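Local coordinates for Mll8374 protein (Mesorhizobium loti, PDB 3B5E), which probably hydrolyses carboxylic ester bonds as a serine hydrolase of the alpha/beta-hydrolase fold, its natural substrate not established, at residues Asp79-Glu84 against Arg143-Leu148; Phe72-Arg77 against Ala93-Phe98. One frame throughout, in Å; residues are numbered along the deposited sequence.

Interaction 1 (Asp79-Glu84 against Arg143-Leu148); sequences DPTRFE and RPMPVL. With EDO (1,2-ethanediol), chain I.
On the rim of what is probably the active-site cleft of this alpha/beta-hydrolase, the beta hairpin that turns at P80-T81 leans its F83 and T81 on M145 and V147, in the loop that follows sheet strand 138-142. The hairpin closes with a type II turn from D79 to R82. From this turn the T81 side chain presents CB to the methyl end of selenomethionine M145, with CB to CE 3.8 Å. The M145 chain runs extended through chi2 and then bends at chi3 (-68°), which brings CE up to T81 while SE stays near the plane of the F83 ring, at its edge, 4.3 Å from CE2. V147 CG1 approaches CD2 and CE2 of that ring obliquely, lying 3.7 Å from F83 CD2. F83 also packs on I88 of helix 85-106.

Polar contact between the backbones is made through water. One water accepts from F83 N and donates to V147 O at 2.8 Å; another lies between T81 O and P146 O. Q85 NE2, just beyond the hairpin, reaches both F83 O and V147 O, giving the two segments a shared side-chain donor.

A 1,2-ethanediol, probably from the crystallisation liquor, sits beside M145: its O2 donates to R143 O at 2.7 Å, and it also bonds S119 OG and N123 ND2, S119 being the probable nucleophile. The hairpin and loop thus join through apolar side chains, with water serving the peptide groups between them, and M145 offers a nonpolar wall to a small polar guest.

Interaction 2 (Phe72-Arg77 against Ala93-Phe98); sequences FRWFER and AAFAAF. With SO4 (sulfate ion), chain C.
The segment 72-77 runs from the end of strand 71-73 through a loop to the start of strand 77-79, while 93-98 is the middle of helix 85-106; their backbones stay well apart, the nearest alpha carbons, of W74 and F95, being 9.5 Å from each other. Two large rings span the gap. The six-membered ring of W74 reaches the helix, and F95 comes to meet it, CG set anti to the backbone N (chi1 -166°). CZ3 of W74 lies 4.0 Å from CE1 of F95, and the ring planes are almost perpendicular at 88°, although the approach is oblique. At its polar end W74 gives NE1 to H37 O, and F18 packs edge-to-face on F95.

On the loop itself R73 folds back, its chain bent at chi3, and grips F75 O side-on: NE donates to that oxygen at 2.8 Å and NH2 at 3.1 Å, both nearly within the guanidinium plane. The group's outer end holds a sulfate, probably from the crystallisation liquor. R73 NH1 points to sulfate O2 almost straight, at 2.9 Å and 170°, and R73 NH2 makes a longer bond to sulfate O1. R77 CB lies over one face of this guanidinium, whereas the R77 guanidinium turns a face of its own to the anion, its NH1 3.2 Å from sulfate O4. S39 OG also bonds the sulfate, and Q68 OE1 takes a bond from R73 NH1. A leucine at R73 would probably leave F75 O without its two donors and the sulfate without a principal ligand.

Across the segments the buried ring pair meets through carbon alone, while the indole N-H is satisfied by H37 O; the arginine-sulfate cluster belongs to 72-77 alone, where it would probably favour an anion, consistent with the sulfate bound there.

How the interactions relate
Interaction 2 is the more interior of the two: both residues that touch are buried. Interaction 1 is only partly buried, and water enters between its backbones. Both depend on the same excursion of the chain, since 72-77 leads into the hairpin of 79-84, which runs on into helix 85-106. They meet where E84 N probably bonds E76 O, at 3.0 Å, and where F83 lies against R77 CG and edge-to-face with F75. Interaction 1 ties this excursion to the loop after strand 138-142, whereas interaction 2 ties it to the middle of helix 85-106. The first mixes aliphatic, selenium and aromatic groups; the second is wholly aromatic.

Interaction 1 (Asp79-Glu84 against Arg143-Leu148)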
ATOM      1  N   ASP A  79      -4.325  20.245  -1.664  1.00 21.35           N
ATOM      2  CA  ASP A  79      -3.826  20.673  -2.968  1.00 22.93           C
ATOM      3  C   ASP A  79      -2.832  19.577  -3.322  1.00 26.36           C
ATOM      4  O   ASP A  79      -2.388  18.863  -2.426  1.00 22.38           O
ATOM      5  CB  ASP A  79      -3.094  22.034  -2.885  1.00 23.35           C
ATOM      6  CG  ASP A  79      -4.035  23.219  -2.838  1.00 26.94           C
ATOM      7  OD1 ASP A  79      -4.812  23.400  -3.811  1.00 24.67           O
ATOM      8  OD2 ASP A  79      -4.013  23.975  -1.833  1.00 27.28           O
ATOM      9  N   PRO A  80      -2.472  19.420  -4.608  1.00 28.57           N
ATOM     10  CA  PRO A  80      -1.373  18.466  -4.887  1.00 28.90           C
ATOM     11  C   PRO A  80      -0.154  18.654  -3.968  1.00 25.12           C
ATOM     12  O   PRO A  80       0.307  19.778  -3.710  1.00 23.64           O
ATOM     13  CB  PRO A  80      -1.040  18.689  -6.372  1.00 30.68           C
ATOM     14  CG  PRO A  80      -2.382  19.194  -6.954  1.00 32.84           C
ATOM     15  CD  PRO A  80      -3.038  20.011  -5.840  1.00 30.37           C
ATOM     16  N   THR A  81       0.294  17.510  -3.460  1.00 24.49           N
ATOM     17  CA  THR A  81       1.379  17.332  -2.487  1.00 24.10           C
ATOM     18  C   THR A  81       1.016  17.659  -1.030  1.00 24.28           C
ATOM     19  O   THR A  81       1.816  17.374  -0.142  1.00 26.28           O
ATOM     20  CB  THR A  81       2.682  18.079  -2.875  1.00 25.84           C
ATOM     21  OG1 THR A  81       2.550  19.472  -2.558  1.00 23.22           O
ATOM     22  CG2 THR A  81       3.024  17.888  -4.353  1.00 22.31           C
ATOM     23  N   ARG A  82      -0.179  18.196  -0.771  1.00 20.10           N
ATOM     24  CA  ARG A  82      -0.586  18.568   0.583  1.00 23.00           C
ATOM     25  C   ARG A  82      -1.912  17.955   0.998  1.00 21.44           C
ATOM     26  O   ARG A  82      -2.937  18.180   0.369  1.00 18.98           O
ATOM     27  CB  ARG A  82      -0.678  20.075   0.732  1.00 23.28           C
ATOM     28  CG  ARG A  82       0.686  20.744   0.706  1.00 29.25           C
ATOM     29  CD  ARG A  82       0.676  22.120   1.332  1.00 30.11           C
ATOM     30  NE  ARG A  82       0.407  22.202   2.780  1.00 38.91           N
ATOM     31  CZ  ARG A  82      -0.699  22.716   3.340  1.00 40.65           C
ATOM     32  NH1 ARG A  82      -1.721  23.154   2.604  1.00 28.67           N
ATOM     33  NH2 ARG A  82      -0.798  22.776   4.667  1.00 46.63           N
ATOM     34  N   PHE A  83      -1.892  17.252   2.119  1.00 21.21           N
ATOM     35  CA  PHE A  83      -3.004  16.407   2.504  1.00 21.57           C
ATOM     36  C   PHE A  83      -3.519  16.786   3.868  1.00 20.22           C
ATOM     37  O   PHE A  83      -2.769  17.311   4.709  1.00 22.32           O
ATOM     38  CB  PHE A  83      -2.586  14.944   2.422  1.00 21.31           C
ATOM     39  CG  PHE A  83      -2.050  14.589   1.079  1.00 20.64           C
ATOM     40  CD1 PHE A  83      -2.922  14.333   0.040  1.00 22.87           C
ATOM     41  CD2 PHE A  83      -0.692  14.608   0.830  1.00 22.96           C
ATOM     42  CE1 PHE A  83      -2.457  14.064  -1.218  1.00 24.40           C
ATOM     43  CE2 PHE A  83      -0.214  14.366  -0.434  1.00 22.41           C
ATOM     44  CZ  PHE A  83      -1.099  14.061  -1.460  1.00 25.41           C
ATOM     45  N   GLU A  84      -4.806  16.537   4.092  0.50 21.11           N
ATOM     46  CA  GLU A  84      -5.450  16.879   5.357  0.50 20.86           C
ATOM     47  C   GLU A  84      -4.978  15.898   6.423  0.50 19.06           C
ATOM     48  O   GLU A  84      -5.239  14.705   6.337  0.50 18.63           O
ATOM     49  CB  GLU A  84      -6.977  16.862   5.229  0.50 20.84           C
ATOM     50  CG  GLU A  84      -7.489  17.894   4.251  0.50 22.34           C
ATOM     51  CD  GLU A  84      -8.999  17.986   4.181  0.50 24.06           C
ATOM     52  OE1 GLU A  84      -9.677  17.237   4.911  0.50 26.54           O
ATOM     53  OE2 GLU A  84      -9.507  18.808   3.384  0.50 31.69           O
ATOM     54  N   ARG A 143       5.491   4.594  -6.406  1.00 20.08           N
ATOM     55  CA  ARG A 143       5.384   6.054  -6.584  1.00 18.93           C
ATOM     56  C   ARG A 143       4.877   6.813  -5.336  1.00 16.95           C
ATOM     57  O   ARG A 143       3.942   7.597  -5.430  1.00 18.71           O
ATOM     58  CB  ARG A 143       4.550   6.413  -7.799  1.00 19.29           C
ATOM     59  CG  ARG A 143       4.771   5.554  -9.024  1.00 20.44           C
ATOM     60  CD  ARG A 143       6.170   5.723  -9.627  1.00 20.39           C
ATOM     61  NE  ARG A 143       6.191   4.946 -10.856  1.00 19.41           N
ATOM     62  CZ  ARG A 143       6.392   3.636 -10.910  1.00 19.59           C
ATOM     63  NH1 ARG A 143       6.718   2.929  -9.833  1.00 18.92           N
ATOM     64  NH2 ARG A 143       6.305   3.020 -12.068  1.00 21.10           N
ATOM     65  N   PRO A 144       5.509   6.592  -4.153  1.00 19.63           N
ATOM     66  CA  PRO A 144       5.093   7.225  -2.921  1.00 20.47           C
ATOM     67  C   PRO A 144       5.761   8.588  -2.688  1.00 19.88           C
ATOM     68  O   PRO A 144       6.657   8.968  -3.411  1.00 21.11           O
ATOM     69  CB  PRO A 144       5.602   6.247  -1.864  1.00 18.96           C
ATOM     70  CG  PRO A 144       6.929   5.788  -2.502  1.00 20.29           C
ATOM     71  CD  PRO A 144       6.660   5.689  -3.939  1.00 21.41           C
HETATM   72  N   MSE A 145       5.297   9.292  -1.667  1.00 20.54           N
HETATM   73  CA  MSE A 145       5.898  10.523  -1.184  1.00 20.40           C
HETATM   74  C   MSE A 145       5.588  10.654   0.297  1.00 21.05           C
HETATM   75  O   MSE A 145       4.681  10.003   0.777  1.00 21.83           O
HETATM   76  CB  MSE A 145       5.374  11.746  -1.966  1.00 21.15           C
HETATM   77  CG  MSE A 145       3.920  12.107  -1.712  1.00 20.76           C
HETATM   78 SE   MSE A 145       3.445  13.749  -2.601  0.75 17.84          SE
HETATM   79  CE  MSE A 145       4.516  15.014  -1.563  1.00 19.54           C
ATOM     80  N   PRO A 146       6.364  11.478   1.040  1.00 22.08           N
ATOM     81  CA  PRO A 146       5.967  11.802   2.406  1.00 22.19           C
ATOM     82  C   PRO A 146       4.692  12.641   2.411  1.00 20.48           C
ATOM     83  O   PRO A 146       4.520  13.518   1.562  1.00 17.94           O
ATOM     84  CB  PRO A 146       7.162  12.625   2.955  1.00 22.19           C
ATOM     85  CG  PRO A 146       8.312  12.349   1.987  1.00 22.45           C
ATOM     86  CD  PRO A 146       7.626  12.144   0.663  1.00 20.16           C
ATOM     87  N   VAL A 147       3.801  12.319   3.344  1.00 19.42           N
ATOM     88  CA  VAL A 147       2.483  12.976   3.469  1.00 17.82           C
ATOM     89  C   VAL A 147       2.152  13.473   4.880  1.00 18.59           C
ATOM     90  O   VAL A 147       1.239  14.278   5.043  1.00 19.29           O
ATOM     91  CB  VAL A 147       1.323  12.063   2.977  1.00 19.92           C
ATOM     92  CG1 VAL A 147       1.529  11.682   1.505  1.00 17.37           C
ATOM     93  CG2 VAL A 147       1.158  10.766   3.831  1.00 14.08           C
ATOM     94  N   LEU A 148       2.870  12.980   5.892  1.00 20.42           N
ATOM     95  CA  LEU A 148       2.612  13.309   7.277  1.00 22.03           C
ATOM     96  C   LEU A 148       3.464  14.488   7.657  1.00 23.17           C
ATOM     97  O   LEU A 148       4.651  14.481   7.427  1.00 23.24           O
ATOM     98  CB  LEU A 148       2.964  12.160   8.221  1.00 22.38           C
ATOM     99  CG  LEU A 148       1.926  11.102   8.527  1.00 27.44           C
ATOM    100  CD1 LEU A 148       2.538  10.117   9.556  1.00 28.36           C
ATOM    101  CD2 LEU A 148       0.643  11.778   9.041  1.00 19.73           C
TER
HETATM  102  C1  EDO I 229       0.897  11.237  -4.397  1.00 26.50           C
HETATM  103  O1  EDO I 229      -0.206  10.363  -4.559  1.00 32.87           O
HETATM  104  C2  EDO I 229       2.155  10.599  -4.970  1.00 24.72           C
HETATM  105  O2  EDO I 229       2.801   9.655  -4.087  1.00 17.62           O
HETATM  106  O   HOH W   1       3.260  16.334   1.663  1.00 39.00           O
HETATM  107  O   HOH W   2       0.676  16.461   3.334  1.00 27.93           O

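Interaction 2 (Phe72-Arg77 against Ala93-Phe98)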
ATOM      1  N   PHE A  72     -12.171   6.523  -6.035  1.00 20.69           N
ATOM      2  CA  PHE A  72     -12.021   6.692  -4.602  1.00 18.70           C
ATOM      3  C   PHE A  72     -10.584   7.109  -4.264  1.00 19.21           C
ATOM      4  O   PHE A  72      -9.648   7.003  -5.091  1.00 17.71           O
ATOM      5  CB  PHE A  72     -12.445   5.388  -3.866  1.00 17.61           C
ATOM      6  CG  PHE A  72     -13.843   4.949  -4.228  1.00 18.50           C
ATOM      7  CD1 PHE A  72     -14.937   5.462  -3.545  1.00 18.36           C
ATOM      8  CD2 PHE A  72     -14.076   4.098  -5.324  1.00 20.93           C
ATOM      9  CE1 PHE A  72     -16.228   5.132  -3.933  1.00 20.69           C
ATOM     10  CE2 PHE A  72     -15.369   3.762  -5.706  1.00 20.58           C
ATOM     11  CZ  PHE A  72     -16.437   4.281  -5.006  1.00 22.76           C
ATOM     12  N   ARG A  73     -10.436   7.596  -3.044  1.00 18.39           N
ATOM     13  CA  ARG A  73      -9.143   7.906  -2.479  1.00 19.82           C
ATOM     14  C   ARG A  73      -9.147   7.571  -1.001  1.00 19.12           C
ATOM     15  O   ARG A  73     -10.195   7.331  -0.419  1.00 18.69           O
ATOM     16  CB  ARG A  73      -8.784   9.380  -2.717  1.00 19.28           C
ATOM     17  CG  ARG A  73      -9.816  10.426  -2.197  1.00 20.08           C
ATOM     18  CD  ARG A  73      -9.367  11.861  -2.506  1.00 23.66           C
ATOM     19  NE  ARG A  73      -8.028  12.077  -1.957  1.00 26.29           N
ATOM     20  CZ  ARG A  73      -6.902  12.176  -2.642  1.00 19.80           C
ATOM     21  NH1 ARG A  73      -6.900  12.224  -3.970  1.00 22.81           N
ATOM     22  NH2 ARG A  73      -5.756  12.303  -1.977  1.00 23.80           N
ATOM     23  N   TRP A  74      -7.949   7.583  -0.419  1.00 19.24           N
ATOM     24  CA  TRP A  74      -7.690   7.060   0.923  1.00 19.46           C
ATOM     25  C   TRP A  74      -7.756   8.112   2.028  1.00 20.71           C
ATOM     26  O   TRP A  74      -8.007   7.795   3.173  1.00 21.20           O
ATOM     27  CB  TRP A  74      -6.327   6.346   0.911  1.00 18.22           C
ATOM     28  CG  TRP A  74      -6.416   5.100   0.037  1.00 16.13           C
ATOM     29  CD1 TRP A  74      -6.003   4.963  -1.247  1.00 18.51           C
ATOM     30  CD2 TRP A  74      -7.011   3.846   0.404  1.00 12.88           C
ATOM     31  NE1 TRP A  74      -6.321   3.722  -1.719  1.00 16.77           N
ATOM     32  CE2 TRP A  74      -6.939   3.010  -0.726  1.00 16.48           C
ATOM     33  CE3 TRP A  74      -7.627   3.365   1.566  1.00 19.58           C
ATOM     34  CZ2 TRP A  74      -7.409   1.723  -0.711  1.00 20.58           C
ATOM     35  CZ3 TRP A  74      -8.091   2.092   1.571  1.00 17.94           C
ATOM     36  CH2 TRP A  74      -7.992   1.286   0.437  1.00 18.58           C
ATOM     37  N   PHE A  75      -7.486   9.359   1.676  1.00 18.47           N
ATOM     38  CA  PHE A  75      -7.588  10.477   2.619  1.00 19.00           C
ATOM     39  C   PHE A  75      -7.674  11.780   1.840  1.00 19.72           C
ATOM     40  O   PHE A  75      -7.270  11.844   0.692  1.00 21.26           O
ATOM     41  CB  PHE A  75      -6.434  10.489   3.651  1.00 19.51           C
ATOM     42  CG  PHE A  75      -5.068  10.278   3.066  1.00 21.03           C
ATOM     43  CD1 PHE A  75      -4.381  11.325   2.427  1.00 20.78           C
ATOM     44  CD2 PHE A  75      -4.426   9.044   3.177  1.00 16.17           C
ATOM     45  CE1 PHE A  75      -3.111  11.142   1.923  1.00 19.65           C
ATOM     46  CE2 PHE A  75      -3.173   8.842   2.630  1.00 21.55           C
ATOM     47  CZ  PHE A  75      -2.498   9.907   2.002  1.00 24.07           C
ATOM     48  N   GLU A  76      -8.184  12.817   2.479  1.00 20.36           N
ATOM     49  CA  GLU A  76      -8.477  14.061   1.785  1.00 20.57           C
ATOM     50  C   GLU A  76      -7.207  14.785   1.379  1.00 21.19           C
ATOM     51  O   GLU A  76      -6.194  14.782   2.093  1.00 18.56           O
ATOM     52  CB  GLU A  76      -9.340  14.970   2.667  1.00 21.55           C
ATOM     53  CG  GLU A  76     -10.661  14.350   3.078  1.00 21.99           C
ATOM     54  CD  GLU A  76     -11.751  14.366   1.988  1.00 32.95           C
ATOM     55  OE1 GLU A  76     -11.470  14.759   0.825  1.00 30.96           O
ATOM     56  OE2 GLU A  76     -12.906  13.965   2.314  1.00 35.53           O
ATOM     57  N   ARG A  77      -7.268  15.402   0.206  1.00 21.05           N
ATOM     58  CA  ARG A  77      -6.208  16.248  -0.278  1.00 22.60           C
ATOM     59  C   ARG A  77      -6.592  17.734  -0.192  1.00 22.39           C
ATOM     60  O   ARG A  77      -7.723  18.115  -0.487  1.00 23.43           O
ATOM     61  CB  ARG A  77      -5.884  15.877  -1.712  1.00 22.78           C
ATOM     62  CG  ARG A  77      -4.693  16.622  -2.231  1.00 24.98           C
ATOM     63  CD  ARG A  77      -4.252  16.094  -3.517  1.00 34.55           C
ATOM     64  NE  ARG A  77      -5.265  16.292  -4.525  1.00 33.17           N
ATOM     65  CZ  ARG A  77      -5.044  16.204  -5.828  1.00 50.85           C
ATOM     66  NH1 ARG A  77      -3.835  15.932  -6.306  1.00 54.39           N
ATOM     67  NH2 ARG A  77      -6.049  16.400  -6.666  1.00 56.97           N
ATOM     68  N   ALA A  93      -6.234   5.032  11.027  1.00 18.10           N
ATOM     69  CA  ALA A  93      -6.775   4.359  12.219  1.00 18.68           C
ATOM     70  C   ALA A  93      -7.868   3.370  11.832  1.00 17.57           C
ATOM     71  O   ALA A  93      -7.903   2.225  12.321  1.00 18.45           O
ATOM     72  CB  ALA A  93      -7.315   5.383  13.224  1.00 16.68           C
ATOM     73  N   ALA A  94      -8.780   3.817  10.974  1.00 18.47           N
ATOM     74  CA  ALA A  94      -9.841   2.962  10.473  1.00 19.65           C
ATOM     75  C   ALA A  94      -9.262   1.765   9.735  1.00 18.66           C
ATOM     76  O   ALA A  94      -9.697   0.627   9.958  1.00 21.19           O
ATOM     77  CB  ALA A  94     -10.802   3.748   9.596  1.00 19.29           C
ATOM     78  N   PHE A  95      -8.266   1.998   8.882  1.00 18.85           N
ATOM     79  CA  PHE A  95      -7.680   0.899   8.106  1.00 20.36           C
ATOM     80  C   PHE A  95      -6.932  -0.147   8.957  1.00 19.95           C
ATOM     81  O   PHE A  95      -6.998  -1.360   8.659  1.00 19.18           O
ATOM     82  CB  PHE A  95      -6.798   1.434   6.996  1.00 20.21           C
ATOM     83  CG  PHE A  95      -6.450   0.399   5.967  1.00 20.67           C
ATOM     84  CD1 PHE A  95      -7.352   0.076   4.955  1.00 20.90           C
ATOM     85  CD2 PHE A  95      -5.243  -0.286   6.045  1.00 20.99           C
ATOM     86  CE1 PHE A  95      -7.041  -0.891   4.005  1.00 22.74           C
ATOM     87  CE2 PHE A  95      -4.916  -1.253   5.103  1.00 17.69           C
ATOM     88  CZ  PHE A  95      -5.828  -1.568   4.088  1.00 20.98           C
ATOM     89  N   ALA A  96      -6.242   0.334   9.990  1.00 18.26           N
ATOM     90  CA  ALA A  96      -5.547  -0.502  10.957  1.00 20.68           C
ATOM     91  C   ALA A  96      -6.540  -1.493  11.586  1.00 21.17           C
ATOM     92  O   ALA A  96      -6.311  -2.718  11.570  1.00 21.63           O
ATOM     93  CB  ALA A  96      -4.868   0.371  12.031  1.00 19.43           C
ATOM     94  N   ALA A  97      -7.661  -0.950  12.074  1.00 21.59           N
ATOM     95  CA  ALA A  97      -8.750  -1.759  12.656  1.00 20.39           C
ATOM     96  C   ALA A  97      -9.285  -2.756  11.619  1.00 21.72           C
ATOM     97  O   ALA A  97      -9.446  -3.937  11.921  1.00 20.33           O
ATOM     98  CB  ALA A  97      -9.859  -0.868  13.166  1.00 19.68           C
ATOM     99  N   PHE A  98      -9.509  -2.274  10.395  1.00 23.06           N
ATOM    100  CA  PHE A  98      -9.967  -3.102   9.285  1.00 20.68           C
ATOM    101  C   PHE A  98      -9.038  -4.285   8.981  1.00 20.86           C
ATOM    102  O   PHE A  98      -9.514  -5.419   8.728  1.00 19.24           O
ATOM    103  CB  PHE A  98     -10.153  -2.230   8.025  1.00 20.19           C
ATOM    104  CG  PHE A  98     -10.332  -3.026   6.753  1.00 19.33           C
ATOM    105  CD1 PHE A  98     -11.546  -3.647   6.491  1.00 22.84           C
ATOM    106  CD2 PHE A  98      -9.291  -3.173   5.846  1.00 20.27           C
ATOM    107  CE1 PHE A  98     -11.729  -4.396   5.349  1.00 20.73           C
ATOM    108  CE2 PHE A  98      -9.451  -3.922   4.688  1.00 22.45           C
ATOM    109  CZ  PHE A  98     -10.689  -4.538   4.427  1.00 19.65           C
TER
HETATM  110  S   SO4 C 223      -3.012  12.080  -4.852  1.00 28.74           S
HETATM  111  O1  SO4 C 223      -2.944  11.555  -3.511  1.00 35.23           O
HETATM  112  O2  SO4 C 223      -4.352  12.104  -5.405  1.00 41.15           O
HETATM  113  O3  SO4 C 223      -2.314  11.235  -5.736  1.00 28.86           O
HETATM  114  O4  SO4 C 223      -2.535  13.455  -4.856  1.00 33.70           O